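Local structure of magnetosome protein MamA (3AS8) at residues G144-H147 / R148-Y152. The protein is a tetratricopeptide-repeat protein associated with the magnetosome, where it probably recognises copies of itself and serves as a scaffold for protein-protein assembly. Numbering follows the deposited sequence. Where two conformers were deposited one is given.
Sequences GKVH and RAIAY
The first turns of helix 144-156, one of the antiparallel helices of a tetratricopeptide-repeat protein, are closed here by four successive i to i+4 backbone bonds. Arg148 N reaches Gly144 O at 3.1 Å, Ala149 N reaches Lys145 O at 3.0 Å, Ile150 N reaches Val146 O at 2.9 Å and Ala151 N reaches His147 O at 2.8 Å. A fifth bond of the same kind, from Tyr152 N to Arg148 O at 3.0 Å, carries the ladder into the next turn.

Between side chains the touch is light and apolar: Val146 CG1 and Ile150 CD1, one turn apart, meet at 4.3 Å. Ile150 has CG1 anti to its carbonyl carbon (chi1 -77°), which turns that branch back toward the preceding turn, with CG1 3.5 Å from Val146 O. Both residues are buried. The methyl of Ala149 comes within 3.4 Å of Lys145 O, lying alongside the carbonyl that its own backbone N bonds. Val146, Ala149 and Ile150 all pack on Phe133 of helix 126-139, while Val146 also touches Phe110 and Phe114 of helix 110-122 and the methyl of Ala151 rests on Phe167 of helix 160-183.

The polar ends look outward from this turn to other helices: His147 ND1 is hydrogen-bonded to His166 ND1, a pairing that requires one of the two nitrogens to carry a proton and the other to accept it. In the conformer described, Arg148 NH2 is hydrogen-bonded to Asn171 OD1, and Lys145 makes a cation-pi contact with Phe114. Small and aliphatic side chains of helix 144-156 thus pack on aromatic side chains of three other helices, as in the antiparallel helix packing of a TPR superhelix.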
loop_
_atom_site.group_PDB
_atom_site.type_symbol
_atom_site.label_atom_id
_atom_site.label_comp_id
_atom_site.label_asym_id
_atom_site.label_seq_id
_atom_site.Cartn_x
_atom_site.Cartn_y
_atom_site.Cartn_z
ATOM N N GLY A 144 -13.811 8.233 -10.443
ATOM C CA GLY A 144 -13.591 9.662 -10.505
ATOM C C GLY A 144 -12.300 10.204 -9.928
ATOM O O GLY A 144 -11.693 11.080 -10.531
ATOM N N LYS A 145 -11.853 9.663 -8.780
ATOM C CA LYS A 145 -10.631 10.157 -8.165
ATOM C C LYS A 145 -9.456 9.923 -9.117
ATOM O O LYS A 145 -8.403 10.577 -8.964
ATOM C CB LYS A 145 -10.368 9.526 -6.765
ATOM C CG LYS A 145 -9.903 8.037 -6.771
ATOM C CD LYS A 145 -9.685 7.497 -5.323
ATOM C CE LYS A 145 -9.231 6.088 -5.329
ATOM N NZ LYS A 145 -8.816 5.602 -3.968
ATOM N N VAL A 146 -9.543 8.918 -10.007
ATOM C CA VAL A 146 -8.395 8.639 -10.864
ATOM C C VAL A 146 -8.328 9.728 -11.970
ATOM O O VAL A 146 -7.258 10.271 -12.292
ATOM C CB VAL A 146 -8.415 7.220 -11.472
ATOM C CG1 VAL A 146 -7.082 7.036 -12.367
ATOM C CG2 VAL A 146 -8.484 6.238 -10.381
ATOM N N HIS A 147 -9.468 10.057 -12.570
ATOM C CA HIS A 147 -9.428 11.180 -13.544
ATOM C C HIS A 147 -8.961 12.482 -12.909
ATOM O O HIS A 147 -8.281 13.278 -13.548
ATOM C CB HIS A 147 -10.787 11.399 -14.149
ATOM C CG HIS A 147 -11.115 10.428 -15.248
ATOM N ND1 HIS A 147 -10.639 10.593 -16.533
ATOM C CD2 HIS A 147 -11.880 9.303 -15.268
ATOM C CE1 HIS A 147 -11.094 9.611 -17.295
ATOM N NE2 HIS A 147 -11.842 8.811 -16.544
ATOM N N ARG A 148 -9.389 12.720 -11.675
ATOM C CA ARG A 148 -8.999 13.920 -10.939
ATOM C C ARG A 148 -7.476 13.940 -10.731
ATOM O O ARG A 148 -6.819 14.939 -10.962
ATOM C CB ARG A 148 -9.776 14.004 -9.632
ATOM C CG ARG A 148 -9.502 15.216 -8.773
ATOM C CD ARG A 148 -10.741 15.636 -7.917
ATOM N NE ARG A 148 -12.097 15.345 -8.453
ATOM C CZ ARG A 148 -12.912 16.202 -9.088
ATOM N NH1 ARG A 148 -12.525 17.425 -9.403
ATOM N NH2 ARG A 148 -14.116 15.803 -9.477
ATOM N N ALA A 149 -6.914 12.813 -10.329
ATOM C CA ALA A 149 -5.479 12.703 -10.116
ATOM C C ALA A 149 -4.765 12.968 -11.469
ATOM O O ALA A 149 -3.750 13.660 -11.524
ATOM C CB ALA A 149 -5.090 11.284 -9.526
ATOM N N ILE A 150 -5.313 12.466 -12.551
ATOM C CA ILE A 150 -4.665 12.638 -13.864
ATOM C C ILE A 150 -4.748 14.115 -14.281
ATOM O O ILE A 150 -3.773 14.687 -14.775
ATOM C CB ILE A 150 -5.351 11.804 -14.981
ATOM C CG1 ILE A 150 -4.995 10.341 -14.911
ATOM C CG2 ILE A 150 -4.891 12.294 -16.422
ATOM C CD1 ILE A 150 -6.123 9.486 -15.718
ATOM N N ALA A 151 -5.916 14.737 -14.053
ATOM C CA ALA A 151 -6.105 16.199 -14.317
ATOM C C ALA A 151 -5.079 17.035 -13.603
ATOM O O ALA A 151 -4.445 17.924 -14.167
ATOM C CB ALA A 151 -7.511 16.639 -13.860
ATOM N N TYR A 152 -4.896 16.763 -12.318
ATOM C CA TYR A 152 -3.927 17.512 -11.508
ATOM C C TYR A 152 -2.481 17.314 -11.999
ATOM O O TYR A 152 -1.717 18.236 -12.001
ATOM C CB TYR A 152 -4.099 17.190 -9.997
ATOM C CG TYR A 152 -3.329 18.145 -9.083
ATOM C CD1 TYR A 152 -3.292 19.521 -9.365
ATOM C CD2 TYR A 152 -2.627 17.683 -7.925
ATOM C CE1 TYR A 152 -2.600 20.404 -8.577
ATOM C CE2 TYR A 152 -1.924 18.593 -7.098
ATOM C CZ TYR A 152 -1.926 19.947 -7.448
ATOM O OH TYR A 152 -1.252 20.888 -6.725
#